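Local coordinates for protein A6 homolog (PDB 6BR8) that binds phospholipids in its helical C-terminal part and probably acts in membrane assembly and in the transition from immature to mature virion, at residues F93-F98 and I125-S130; S163-S168 and V205-K210; T214-V219 and F239-I244. One frame throughout, in Å; residues are numbered along the deposited sequence.

Contact 1: F93-F98 and I125-S130; sequences FGIKCF and ILFQTS. With 6OU ([(2~{R})-1-[2-azanylethoxy(oxidanyl)phosphoryl]oxy-3-hexadecanoyloxy-propan-2-yl] (~{Z})-octadec-9-enoate), chain D.
Ile95 reaches out from helix 88-98 to Phe127 and Ser130 on helix 125-130; the axes of 93-98 and 125-130 pass 9.7 Å apart at a crossing angle of -65°. The contact is a sparse helix-helix crossing at one flank of a mostly helical, lipid-binding domain.

On the first helix the packing rests on Ile95, whose one apolar side-chain partner is Phe127. Ile95 holds CG1 beside its backbone N and then runs extended (chi2 179°), carrying CD1 across to the second helix, where it lies in van der Waals contact 3.9 Å from Leu126 O and 4.0 Å from Phe127 CA. The same methyl meets Phe127 CD1 at 4.3 Å, while the other branch, CG2, rests against Ser130 OG at 3.6 Å, again by van der Waals contact. A beta-branched chain suits this place because its two arms touch successive turns of the partner. Beyond it, Phe127 meets Phe137 edge-to-face.

No hydrogen bond joins the two segments; the polar groups look after themselves. Thr129 OG1 and Thr129 N both give their hydrogens to Ile125 O, which ties down that turn. Ser130 OG gives its own to Phe127 O and is itself met by a weak hydrogen bond from Val132 N.

Helix 88-98 also lines a phosphatidylethanolamine site. Gly94, with no side chain, lets an acyl chain lie directly against the backbone, its C08 3.2 Å from Gly94 O. Small Cys97 puts SG 3.5 Å from C15, the carbon next to an ester group of the lipid. That sulfur also stands 3.3 Å above one face of the Phe93 ring, displaced toward the rim.

Contact 2: S163-S168 and V205-K210; sequences SEIMAS and VEEYEK. With PGV ((1R)-2-{[{[(2S)-2,3-dihydroxypropyl]oxy}(hydroxy)phosphoryl]oxy}-1-[(palmitoyloxy)methyl]ethyl (11E)-octadec-11-enoate), chain F.
Ser168 OG gives a short hydrogen bond of 2.6 Å to Glu207 OE2, the one hydrogen bond between segments 163-168 and 205-210. With chi1 at 169° the serine hydroxyl swings away from its backbone N, and there it meets the carboxylate; so short a donor suits a glutamate long enough to reach across. Glu207 bends at chi2 (-65°), folding its carboxylate so that OE2 takes the hydroxyl on the syn side, somewhat out of plane. Its other oxygen, OE1, sits 4.2 Å from Ile165 CG1, the two chains sliding past each other in opposite directions. Lys210, bent at chi3 and chi4, brings NZ to 3.7 Å from Glu207 OE1 in a long salt bridge. Lys172 adds a weak ion pair, and the two lysines, though distant, may help to keep this buried glutamate charged. Tyr208 starts away from helix 156-170 and lays one ring face under a phosphatidylglycerol chain, C23 lying 3.6 Å above the ring centre. Segment 205-210 runs roughly antiparallel to 163-168, at 142°, and Tyr208 touches Gln245 of helix 237-249.

Contact 3: T214-V219 and F239-I244; sequences TLISIV and FIFDFI. With 6OU ([(2~{R})-1-[2-azanylethoxy(oxidanyl)phosphoryl]oxy-3-hexadecanoyloxy-propan-2-yl] (~{Z})-octadec-9-enoate), chain C.
Phe241 is met by two aliphatic side chains of helix 212-225. Leu215 crosses the phenylalanine at about a right angle, its CD2 coming in at the ring edge, 3.7 Å from Phe241 CE2. Ile216 instead slides alongside in the opposite direction and places CD1 3.4 Å from Phe241 CD2, with the same methyl reaching Phe241 CB at 3.6 Å. A bend at chi2 (-72°) turns that methyl toward the ring, although the CB of Ile216 does not itself face the other helix. A broad aromatic ring suits the spot, for it can span the distance between helices whose nearest CA atoms, Ile216 and Phe241, are still 8.1 Å apart.

This is apolar helix-on-helix packing in a mainly helical domain, beside bound lipids, and helix 237-249 contributes side chains to more than one lipid pocket. Ile240 sends CD1 to within 3.7 Å of C15 of a phosphatidylethanolamine, next to an ester group, and Phe243 brings CD1 3.8 Å from C33 on its second acyl chain. Across on helix 212-225, Val219 CG1 lies 3.8 Å from C05, toward the far end of the first chain. Ile240, Phe241 and Ile244 in turn touch the bound phosphatidylglycerol.

Farther out, polar links join the helices to their neighbours. Asp242 makes a salt bridge to Lys212 at the start of helix 212-225, while the hydroxyl of Ser217 is hydrogen-bonded to Arg157 of helix 156-170; Leu215 packs on Leu161 of that same helix.

All three contacts join helices, and each is only partly buried, about 16 to 20 Å from the centre of the chain. Contacts 1 and 2 lie on opposite sides of it, their centres 36 Å apart, and each borders a different phospholipid. Contacts 2 and 3 are neighbours: helices 197-210 and 212-225 follow each other in the chain, and Tyr208 OH packs 3.4 Å from Phe241 CD2, with Leu215 beside it. Contact 2, farthest out, relies on a hydroxyl and charges; contacts 1 and 3 are apolar, the former resting on one isoleucine, the latter on a buried phenylalanine that also touches the phosphatidylglycerol.

Contact 1: F93-F98 and I125-S130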
loop_
_atom_site.group_PDB
_atom_site.type_symbol
_atom_site.label_atom_id
_atom_site.label_comp_id
_atom_site.label_asym_id
_atom_site.label_seq_id
_atom_site.Cartn_x
_atom_site.Cartn_y
_atom_site.Cartn_z
ATOM N N PHE A 93 8.513 -15.985 -3.248
ATOM C CA PHE A 93 9.209 -15.405 -4.388
ATOM C C PHE A 93 9.282 -13.890 -4.262
ATOM O O PHE A 93 10.327 -13.283 -4.522
ATOM C CB PHE A 93 8.502 -15.808 -5.678
ATOM C CG PHE A 93 9.112 -15.233 -6.908
ATOM C CD1 PHE A 93 10.178 -15.859 -7.520
ATOM C CD2 PHE A 93 8.622 -14.062 -7.455
ATOM C CE1 PHE A 93 10.743 -15.331 -8.655
ATOM C CE2 PHE A 93 9.179 -13.533 -8.592
ATOM C CZ PHE A 93 10.240 -14.165 -9.193
ATOM N N GLY A 94 8.198 -13.267 -3.817
ATOM C CA GLY A 94 8.184 -11.819 -3.713
ATOM C C GLY A 94 9.058 -11.288 -2.596
ATOM O O GLY A 94 9.578 -10.171 -2.684
ATOM N N ILE A 95 9.222 -12.058 -1.524
ATOM C CA ILE A 95 10.149 -11.645 -0.483
ATOM C C ILE A 95 11.574 -11.754 -0.994
ATOM O O ILE A 95 12.395 -10.849 -0.790
ATOM C CB ILE A 95 9.929 -12.487 0.782
ATOM C CG1 ILE A 95 8.624 -12.113 1.462
ATOM C CG2 ILE A 95 11.053 -12.303 1.750
ATOM C CD1 ILE A 95 8.377 -12.945 2.700
ATOM N N LYS A 96 11.893 -12.861 -1.668
ATOM C CA LYS A 96 13.234 -13.027 -2.202
ATOM C C LYS A 96 13.574 -11.879 -3.142
ATOM O O LYS A 96 14.652 -11.289 -3.045
ATOM C CB LYS A 96 13.368 -14.375 -2.912
ATOM C CG LYS A 96 14.792 -14.652 -3.393
ATOM N N CYS A 97 12.652 -11.540 -4.053
ATOM C CA CYS A 97 12.864 -10.402 -4.947
ATOM C C CYS A 97 13.019 -9.095 -4.184
ATOM O O CYS A 97 13.755 -8.212 -4.630
ATOM C CB CYS A 97 11.702 -10.266 -5.939
ATOM S SG CYS A 97 11.488 -11.678 -7.029
ATOM N N PHE A 98 12.339 -8.955 -3.046
ATOM C CA PHE A 98 12.409 -7.713 -2.286
ATOM C C PHE A 98 13.818 -7.466 -1.761
ATOM O O PHE A 98 14.320 -6.336 -1.801
ATOM C CB PHE A 98 11.391 -7.757 -1.150
ATOM C CG PHE A 98 11.242 -6.462 -0.398
ATOM C CD1 PHE A 98 10.333 -5.494 -0.829
ATOM C CD2 PHE A 98 11.963 -6.229 0.772
ATOM C CE1 PHE A 98 10.166 -4.306 -0.128
ATOM C CE2 PHE A 98 11.798 -5.038 1.486
ATOM C CZ PHE A 98 10.894 -4.076 1.032
ATOM N N ILE A 125 5.329 -16.201 9.725
ATOM C CA ILE A 125 5.695 -17.575 9.359
ATOM C C ILE A 125 6.320 -17.622 7.966
ATOM O O ILE A 125 7.384 -18.218 7.760
ATOM C CB ILE A 125 4.476 -18.509 9.460
ATOM C CG1 ILE A 125 4.012 -18.643 10.924
ATOM C CG2 ILE A 125 4.826 -19.895 8.882
ATOM N N LEU A 126 5.661 -17.010 6.982
ATOM C CA LEU A 126 6.159 -17.079 5.612
ATOM C C LEU A 126 7.415 -16.250 5.417
ATOM O O LEU A 126 8.134 -16.457 4.436
ATOM C CB LEU A 126 5.086 -16.640 4.612
ATOM C CG LEU A 126 3.908 -17.593 4.408
ATOM C CD1 LEU A 126 3.120 -17.283 3.148
ATOM C CD2 LEU A 126 4.391 -19.033 4.379
ATOM N N PHE A 127 7.719 -15.328 6.327
ATOM C CA PHE A 127 9.019 -14.683 6.225
ATOM C C PHE A 127 10.134 -15.616 6.677
ATOM O O PHE A 127 11.239 -15.579 6.125
ATOM C CB PHE A 127 9.060 -13.395 7.038
ATOM C CG PHE A 127 10.418 -12.754 7.048
ATOM C CD1 PHE A 127 10.776 -11.846 6.064
ATOM C CD2 PHE A 127 11.348 -13.087 8.015
ATOM C CE1 PHE A 127 12.023 -11.268 6.057
ATOM C CE2 PHE A 127 12.608 -12.519 8.009
ATOM C CZ PHE A 127 12.949 -11.606 7.029
ATOM N N GLN A 128 9.874 -16.443 7.690
ATOM C CA GLN A 128 10.886 -17.402 8.114
ATOM C C GLN A 128 11.095 -18.462 7.044
ATOM O O GLN A 128 12.223 -18.915 6.819
ATOM C CB GLN A 128 10.480 -18.035 9.447
ATOM C CG GLN A 128 10.629 -17.105 10.632
ATOM C CD GLN A 128 12.049 -16.579 10.780
ATOM O OE1 GLN A 128 12.268 -15.375 10.910
ATOM N NE2 GLN A 128 13.020 -17.485 10.766
ATOM N N THR A 129 10.013 -18.846 6.364
ATOM C CA THR A 129 10.073 -19.847 5.303
ATOM C C THR A 129 10.962 -19.397 4.152
ATOM O O THR A 129 11.567 -20.237 3.472
ATOM C CB THR A 129 8.649 -20.133 4.809
ATOM O OG1 THR A 129 7.825 -20.479 5.927
ATOM C CG2 THR A 129 8.608 -21.259 3.791
ATOM N N SER A 130 11.058 -18.080 3.922
ATOM C CA SER A 130 11.833 -17.563 2.798
ATOM C C SER A 130 13.327 -17.731 3.016
ATOM O O SER A 130 14.084 -17.837 2.044
ATOM C CB SER A 130 11.497 -16.091 2.558
ATOM O OG SER A 130 11.953 -15.281 3.623
HETATM C C05 6OU D . 5.348 -8.843 0.643
HETATM C C06 6OU D . 6.202 -9.308 -0.527
HETATM C C07 6OU D . 6.764 -8.135 -1.315
HETATM C C08 6OU D . 6.835 -8.459 -2.802
HETATM C C09 6OU D . 6.520 -7.235 -3.653
HETATM C C10 6OU D . 7.756 -6.398 -3.960
HETATM C C11 6OU D . 8.863 -7.253 -4.557
HETATM C C12 6OU D . 8.487 -7.833 -5.915
HETATM C C13 6OU D . 9.301 -7.167 -7.016
HETATM C C14 6OU D . 9.055 -7.754 -8.400
HETATM C C15 6OU D . 9.618 -9.163 -8.573
HETATM C C16 6OU D . 9.401 -9.710 -9.986
HETATM O O17 6OU D . 10.265 -10.283 -10.560
HETATM O O18 6OU D . 8.162 -9.544 -10.606
HETATM C C19 6OU D . 7.121 -10.078 -9.844
HETATM C C20 6OU D . 6.519 -11.311 -10.515
HETATM C C21 6OU D . 6.948 -11.397 -11.986
HETATM O O22 6OU D . 8.276 -11.842 -11.921
HETATM O O24 6OU D . 10.504 -12.326 -13.095
HETATM O O25 6OU D . 8.450 -12.130 -14.467
HETATM O O26 6OU D . 8.835 -14.274 -13.051
HETATM C C27 6OU D . 7.783 -14.835 -12.309
HETATM C C28 6OU D . 6.564 -14.970 -13.222
HETATM O O30 6OU D . 5.125 -11.389 -10.283
HETATM C C31 6OU D . 4.185 -10.464 -10.793
HETATM O O32 6OU D . 3.466 -10.806 -11.671
HETATM C C33 6OU D . 3.999 -9.057 -10.214
HETATM C C34 6OU D . 3.991 -9.052 -8.690
HETATM C C35 6OU D . 2.871 -8.191 -8.127
HETATM C C36 6OU D . 3.329 -6.759 -7.889
HETATM C C37 6OU D . 2.745 -6.184 -6.598
HETATM C C38 6OU D . 3.335 -6.809 -5.335
HETATM C C39 6OU D . 2.367 -6.792 -4.152
HETATM C C40 6OU D . 2.441 -5.511 -3.323
#

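Contact 2: S163-S168 and V205-K210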
loop_
_atom_site.group_PDB
_atom_site.type_symbol
_atom_site.label_atom_id
_atom_site.label_comp_id
_atom_site.label_asym_id
_atom_site.label_seq_id
_atom_site.Cartn_x
_atom_site.Cartn_y
_atom_site.Cartn_z
ATOM N N SER A 163 -2.341 18.679 -5.473
ATOM C CA SER A 163 -3.244 19.817 -5.511
ATOM C C SER A 163 -4.045 19.863 -6.806
ATOM O O SER A 163 -5.229 20.216 -6.793
ATOM C CB SER A 163 -2.448 21.109 -5.349
ATOM O OG SER A 163 -2.149 21.314 -3.987
ATOM N N GLU A 164 -3.414 19.560 -7.944
ATOM C CA GLU A 164 -4.126 19.710 -9.209
ATOM C C GLU A 164 -5.161 18.619 -9.410
ATOM O O GLU A 164 -6.251 18.900 -9.919
ATOM C CB GLU A 164 -3.150 19.717 -10.383
ATOM C CG GLU A 164 -2.286 20.958 -10.414
ATOM C CD GLU A 164 -1.328 20.961 -11.565
ATOM O OE1 GLU A 164 -1.070 19.859 -12.094
ATOM O OE2 GLU A 164 -0.835 22.059 -11.926
ATOM N N ILE A 165 -4.831 17.385 -9.015
ATOM C CA ILE A 165 -5.781 16.288 -9.043
ATOM C C ILE A 165 -6.937 16.585 -8.094
ATOM O O ILE A 165 -8.108 16.291 -8.395
ATOM C CB ILE A 165 -5.052 14.971 -8.691
ATOM C CG1 ILE A 165 -4.032 14.594 -9.773
ATOM C CG2 ILE A 165 -6.034 13.820 -8.529
ATOM C CD1 ILE A 165 -3.257 13.309 -9.476
HETATM N N MSE A 166 -6.628 17.180 -6.948
HETATM C CA MSE A 166 -7.648 17.507 -5.964
HETATM C C MSE A 166 -8.648 18.501 -6.494
HETATM O O MSE A 166 -9.868 18.325 -6.285
HETATM C CB MSE A 166 -6.979 18.085 -4.722
HETATM C CG MSE A 166 -8.005 18.375 -3.633
HETATM SE SE MSE A 166 -7.082 18.997 -2.009
HETATM C CE MSE A 166 -6.458 17.244 -1.360
ATOM N N ALA A 167 -8.165 19.540 -7.169
ATOM C CA ALA A 167 -9.018 20.582 -7.721
ATOM C C ALA A 167 -9.877 20.019 -8.840
ATOM O O ALA A 167 -11.074 20.296 -8.917
ATOM C CB ALA A 167 -8.176 21.744 -8.226
ATOM N N SER A 168 -9.261 19.225 -9.710
ATOM C CA SER A 168 -9.988 18.627 -10.816
ATOM C C SER A 168 -11.078 17.698 -10.299
ATOM O O SER A 168 -12.211 17.679 -10.811
ATOM C CB SER A 168 -8.998 17.882 -11.704
ATOM O OG SER A 168 -9.701 17.080 -12.628
ATOM N N VAL A 205 -8.849 6.683 -14.024
ATOM C CA VAL A 205 -8.137 6.507 -15.290
ATOM C C VAL A 205 -7.819 7.870 -15.911
ATOM O O VAL A 205 -6.690 8.135 -16.345
ATOM C CB VAL A 205 -8.957 5.621 -16.248
ATOM C CG1 VAL A 205 -8.567 5.883 -17.725
ATOM C CG2 VAL A 205 -8.721 4.148 -15.950
ATOM N N GLU A 206 -8.790 8.774 -15.937
ATOM C CA GLU A 206 -8.542 10.019 -16.648
ATOM C C GLU A 206 -7.484 10.864 -15.922
ATOM O O GLU A 206 -6.561 11.395 -16.544
ATOM C CB GLU A 206 -9.862 10.775 -16.871
ATOM C CG GLU A 206 -9.719 12.045 -17.663
ATOM N N GLU A 207 -7.585 10.992 -14.603
ATOM C CA GLU A 207 -6.562 11.748 -13.896
ATOM C C GLU A 207 -5.202 11.104 -14.081
ATOM O O GLU A 207 -4.195 11.802 -14.221
ATOM C CB GLU A 207 -6.905 11.863 -12.408
ATOM C CG GLU A 207 -8.230 12.538 -12.172
ATOM C CD GLU A 207 -8.206 13.973 -12.615
ATOM O OE1 GLU A 207 -7.120 14.572 -12.559
ATOM O OE2 GLU A 207 -9.263 14.500 -13.023
ATOM N N TYR A 208 -5.153 9.773 -14.114
ATOM C CA TYR A 208 -3.874 9.099 -14.277
ATOM C C TYR A 208 -3.278 9.389 -15.651
ATOM O O TYR A 208 -2.087 9.691 -15.767
ATOM C CB TYR A 208 -4.030 7.596 -14.093
ATOM C CG TYR A 208 -2.723 6.833 -14.316
ATOM C CD1 TYR A 208 -2.426 6.244 -15.526
ATOM C CD2 TYR A 208 -1.780 6.740 -13.295
ATOM C CE1 TYR A 208 -1.230 5.531 -15.718
ATOM C CE2 TYR A 208 -0.602 6.051 -13.467
ATOM C CZ TYR A 208 -0.312 5.448 -14.687
ATOM O OH TYR A 208 0.895 4.758 -14.878
ATOM N N GLU A 209 -4.087 9.260 -16.705
ATOM C CA GLU A 209 -3.599 9.520 -18.050
ATOM C C GLU A 209 -3.232 10.983 -18.227
ATOM O O GLU A 209 -2.207 11.302 -18.835
ATOM C CB GLU A 209 -4.638 9.099 -19.078
ATOM C CG GLU A 209 -5.009 7.648 -18.956
ATOM C CD GLU A 209 -3.837 6.721 -19.244
ATOM O OE1 GLU A 209 -3.102 6.942 -20.231
ATOM O OE2 GLU A 209 -3.646 5.756 -18.483
ATOM N N LYS A 210 -4.039 11.891 -17.686
ATOM C CA LYS A 210 -3.723 13.295 -17.877
ATOM C C LYS A 210 -2.382 13.663 -17.271
ATOM O O LYS A 210 -1.704 14.548 -17.780
ATOM C CB LYS A 210 -4.783 14.194 -17.266
ATOM C CG LYS A 210 -5.861 14.584 -18.223
ATOM C CD LYS A 210 -6.606 15.812 -17.748
ATOM C CE LYS A 210 -7.315 15.544 -16.452
ATOM N NZ LYS A 210 -7.325 16.754 -15.583
HETATM C C01 PGV F . -7.239 0.095 -18.215
HETATM C C02 PGV F . -8.841 -0.130 -18.082
HETATM C C03 PGV F . -9.517 1.265 -18.040
HETATM C C04 PGV F . -10.666 2.555 -20.919
HETATM C C05 PGV F . -9.154 2.451 -21.279
HETATM C C06 PGV F . -8.929 2.788 -22.808
HETATM O O01 PGV F . -9.069 -0.830 -16.877
HETATM O O02 PGV F . -8.364 0.640 -15.354
HETATM O O03 PGV F . -6.964 1.415 -18.701
HETATM O O04 PGV F . -6.338 3.494 -18.184
HETATM O O05 PGV F . -8.826 1.091 -21.062
HETATM O O06 PGV F . -9.893 2.081 -23.578
HETATM O O11 PGV F . -10.918 1.203 -18.002
HETATM O O12 PGV F . -11.202 1.266 -20.769
HETATM O O13 PGV F . -13.239 1.254 -19.180
HETATM O O14 PGV F . -11.817 -0.858 -19.371
HETATM C C1 PGV F . -9.267 -0.119 -15.718
HETATM C C2 PGV F . -10.556 -0.259 -14.908
HETATM C C3 PGV F . -10.368 -0.129 -13.394
HETATM C C4 PGV F . -9.951 1.294 -12.950
HETATM C C5 PGV F . -9.438 1.341 -11.505
HETATM C C6 PGV F . -7.991 1.810 -11.439
HETATM C C7 PGV F . -7.279 1.395 -10.146
HETATM C C8 PGV F . -8.152 1.485 -8.870
HETATM C C9 PGV F . -7.380 1.012 -7.599
HETATM C C10 PGV F . -5.889 0.702 -7.899
HETATM C C19 PGV F . -6.324 2.305 -17.866
HETATM C C20 PGV F . -5.631 1.890 -16.595
HETATM C C21 PGV F . -5.003 3.092 -15.845
HETATM C C22 PGV F . -3.542 2.788 -15.540
HETATM C C23 PGV F . -3.166 2.927 -14.057
HETATM C C24 PGV F . -1.734 2.444 -13.830
HETATM C C25 PGV F . -1.413 2.206 -12.358
HETATM C C26 PGV F . 0.076 2.347 -12.047
HETATM C C27 PGV F . 0.364 2.524 -10.533
HETATM C C28 PGV F . 1.696 1.864 -10.115
HETATM C C29 PGV F . 1.899 1.727 -8.580
HETATM C C30 PGV F . 2.815 0.520 -8.212
HETATM C C31 PGV F . 3.700 0.714 -6.945
HETATM C C32 PGV F . 5.182 0.284 -7.180
HETATM C C33 PGV F . 6.187 1.465 -7.237
HETATM C C34 PGV F . 7.369 1.169 -8.179
#

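Contact 3: T214-V219 and F239-I244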
loop_
_atom_site.group_PDB
_atom_site.type_symbol
_atom_site.label_atom_id
_atom_site.label_comp_id
_atom_site.label_asym_id
_atom_site.label_seq_id
_atom_site.Cartn_x
_atom_site.Cartn_y
_atom_site.Cartn_z
ATOM N N THR A 214 4.137 13.657 -15.454
ATOM C CA THR A 214 4.522 14.126 -14.131
ATOM C C THR A 214 4.691 12.983 -13.137
ATOM O O THR A 214 5.683 12.921 -12.410
ATOM C CB THR A 214 3.487 15.110 -13.630
ATOM O OG1 THR A 214 3.460 16.213 -14.551
ATOM C CG2 THR A 214 3.875 15.582 -12.220
ATOM N N LEU A 215 3.718 12.076 -13.047
ATOM C CA LEU A 215 3.789 11.119 -11.947
ATOM C C LEU A 215 5.006 10.208 -12.096
ATOM O O LEU A 215 5.740 9.957 -11.139
ATOM C CB LEU A 215 2.509 10.292 -11.870
ATOM C CG LEU A 215 2.658 9.240 -10.775
ATOM C CD1 LEU A 215 2.714 9.886 -9.419
ATOM C CD2 LEU A 215 1.503 8.255 -10.889
ATOM N N ILE A 216 5.207 9.676 -13.299
ATOM C CA ILE A 216 6.367 8.834 -13.561
ATOM C C ILE A 216 7.645 9.612 -13.287
ATOM O O ILE A 216 8.553 9.131 -12.596
ATOM C CB ILE A 216 6.326 8.330 -15.008
ATOM C CG1 ILE A 216 5.087 7.458 -15.221
ATOM C CG2 ILE A 216 7.669 7.635 -15.399
ATOM C CD1 ILE A 216 5.157 6.117 -14.550
ATOM N N SER A 217 7.744 10.817 -13.852
ATOM C CA SER A 217 8.934 11.638 -13.662
ATOM C C SER A 217 9.267 11.802 -12.190
ATOM O O SER A 217 10.382 11.501 -11.767
ATOM C CB SER A 217 8.730 13.005 -14.281
ATOM O OG SER A 217 9.755 13.885 -13.869
ATOM N N ILE A 218 8.296 12.270 -11.394
ATOM C CA ILE A 218 8.507 12.449 -9.961
ATOM C C ILE A 218 9.027 11.169 -9.330
ATOM O O ILE A 218 10.058 11.169 -8.650
ATOM C CB ILE A 218 7.203 12.895 -9.286
ATOM C CG1 ILE A 218 6.950 14.380 -9.537
ATOM C CG2 ILE A 218 7.236 12.550 -7.803
ATOM C CD1 ILE A 218 5.612 14.830 -9.028
ATOM N N VAL A 219 8.304 10.057 -9.519
ATOM C CA VAL A 219 8.726 8.831 -8.859
ATOM C C VAL A 219 10.081 8.359 -9.390
ATOM O O VAL A 219 10.934 7.904 -8.618
ATOM C CB VAL A 219 7.625 7.773 -8.988
ATOM C CG1 VAL A 219 8.021 6.480 -8.293
ATOM C CG2 VAL A 219 6.350 8.341 -8.368
ATOM N N PHE A 239 8.431 1.324 -16.915
ATOM C CA PHE A 239 8.156 -0.076 -17.212
ATOM C C PHE A 239 7.353 -0.760 -16.103
ATOM O O PHE A 239 6.454 -1.559 -16.385
ATOM C CB PHE A 239 9.456 -0.816 -17.437
ATOM C CG PHE A 239 9.282 -2.279 -17.441
ATOM C CD1 PHE A 239 8.821 -2.914 -18.579
ATOM C CD2 PHE A 239 9.581 -3.032 -16.320
ATOM C CE1 PHE A 239 8.663 -4.285 -18.599
ATOM C CE2 PHE A 239 9.428 -4.390 -16.336
ATOM C CZ PHE A 239 8.967 -5.021 -17.473
ATOM N N ILE A 240 7.674 -0.489 -14.839
ATOM C CA ILE A 240 6.895 -1.072 -13.755
ATOM C C ILE A 240 5.442 -0.629 -13.842
ATOM O O ILE A 240 4.514 -1.433 -13.653
ATOM C CB ILE A 240 7.500 -0.691 -12.395
ATOM C CG1 ILE A 240 8.844 -1.396 -12.192
ATOM C CG2 ILE A 240 6.480 -1.003 -11.270
ATOM C CD1 ILE A 240 9.583 -0.947 -10.961
ATOM N N PHE A 241 5.220 0.662 -14.103
ATOM C CA PHE A 241 3.861 1.200 -14.092
ATOM C C PHE A 241 3.063 0.675 -15.284
ATOM O O PHE A 241 1.892 0.290 -15.145
ATOM C CB PHE A 241 3.897 2.735 -14.092
ATOM C CG PHE A 241 3.962 3.348 -12.714
ATOM C CD1 PHE A 241 4.828 2.854 -11.759
ATOM C CD2 PHE A 241 3.164 4.417 -12.377
ATOM C CE1 PHE A 241 4.899 3.405 -10.487
ATOM C CE2 PHE A 241 3.231 4.983 -11.100
ATOM C CZ PHE A 241 4.118 4.463 -10.152
ATOM N N ASP A 242 3.682 0.643 -16.466
ATOM C CA ASP A 242 3.012 0.048 -17.613
ATOM C C ASP A 242 2.732 -1.419 -17.382
ATOM O O ASP A 242 1.773 -1.954 -17.937
ATOM C CB ASP A 242 3.828 0.207 -18.893
ATOM C CG ASP A 242 3.856 1.643 -19.395
ATOM O OD1 ASP A 242 4.676 1.931 -20.293
ATOM O OD2 ASP A 242 3.077 2.482 -18.888
ATOM N N PHE A 243 3.561 -2.083 -16.583
ATOM C CA PHE A 243 3.402 -3.513 -16.352
ATOM C C PHE A 243 2.177 -3.802 -15.503
ATOM O O PHE A 243 1.330 -4.622 -15.876
ATOM C CB PHE A 243 4.637 -4.066 -15.666
ATOM C CG PHE A 243 4.495 -5.496 -15.245
ATOM C CD1 PHE A 243 3.954 -5.822 -14.006
ATOM C CD2 PHE A 243 4.894 -6.515 -16.089
ATOM C CE1 PHE A 243 3.814 -7.123 -13.622
ATOM C CE2 PHE A 243 4.764 -7.848 -15.696
ATOM C CZ PHE A 243 4.224 -8.142 -14.461
ATOM N N ILE A 244 2.107 -3.160 -14.335
ATOM C CA ILE A 244 0.951 -3.258 -13.467
ATOM C C ILE A 244 -0.306 -2.850 -14.228
ATOM O O ILE A 244 -1.381 -3.437 -14.038
ATOM C CB ILE A 244 1.213 -2.412 -12.204
ATOM C CG1 ILE A 244 2.247 -3.109 -11.332
ATOM C CG2 ILE A 244 -0.060 -2.150 -11.406
ATOM C CD1 ILE A 244 2.540 -2.377 -10.061
HETATM C C01 6OU C . 4.741 8.359 -3.905
HETATM C C02 6OU C . 6.137 8.139 -3.321
HETATM C C03 6OU C . 7.119 7.545 -4.332
HETATM C C04 6OU C . 8.193 6.667 -3.685
HETATM C C05 6OU C . 9.137 6.043 -4.714
HETATM C C06 6OU C . 9.692 4.687 -4.280
HETATM C C07 6OU C . 9.887 3.752 -5.473
HETATM C C08 6OU C . 10.981 2.716 -5.222
HETATM C C09 6OU C . 11.017 1.622 -6.291
HETATM C C10 6OU C . 10.631 0.258 -5.727
HETATM C C11 6OU C . 10.451 -0.786 -6.821
HETATM C C12 6OU C . 11.418 -1.946 -6.617
HETATM C C13 6OU C . 10.825 -3.278 -7.055
HETATM C C14 6OU C . 11.797 -4.013 -7.960
HETATM C C15 6OU C . 11.828 -3.447 -9.372
HETATM C C16 6OU C . 11.473 -4.565 -10.339
HETATM O O17 6OU C . 11.129 -5.599 -9.890
HETATM O O18 6OU C . 11.543 -4.394 -11.722
HETATM C C19 6OU C . 10.424 -4.885 -12.402
HETATM C C20 6OU C . 10.733 -6.308 -12.851
HETATM C C21 6OU C . 11.693 -6.257 -14.042
HETATM O O22 6OU C . 12.978 -6.590 -13.580
HETATM O O24 6OU C . 13.481 -8.859 -14.678
HETATM O O25 6OU C . 15.331 -7.544 -13.807
HETATM O O26 6OU C . 14.282 -6.746 -15.991
HETATM C C27 6OU C . 14.371 -5.354 -16.121
HETATM N N29 6OU C . 13.117 -3.452 -17.062
HETATM O O30 6OU C . 9.583 -7.068 -13.157
HETATM C C31 6OU C . 8.329 -6.450 -13.308
HETATM O O32 6OU C . 8.033 -5.925 -14.323
HETATM C C33 6OU C . 7.282 -6.497 -12.194
HETATM C C34 6OU C . 7.029 -5.149 -11.532
HETATM C C35 6OU C . 6.281 -5.322 -10.218
HETATM C C36 6OU C . 7.074 -4.841 -9.013
HETATM C C37 6OU C . 6.311 -3.771 -8.247
HETATM C C38 6OU C . 7.039 -3.362 -6.974
HETATM C C39 6OU C . 6.104 -3.427 -5.767
HETATM C C40 6OU C . 6.459 -2.411 -4.684
HETATM C C41 6OU C . 7.477 -2.791 -3.937
HETATM C C42 6OU C . 8.227 -1.604 -3.326
HETATM C C43 6OU C . 7.304 -0.543 -2.719
HETATM C C44 6OU C . 7.775 0.888 -3.007
HETATM C C45 6OU C . 6.634 1.858 -3.348
HETATM C C46 6OU C . 5.578 1.958 -2.248
HETATM C C47 6OU C . 4.594 3.091 -2.514
HETATM C C48 6OU C . 3.522 3.208 -1.437
HETATM C C49 6OU C . 2.339 4.069 -1.870
#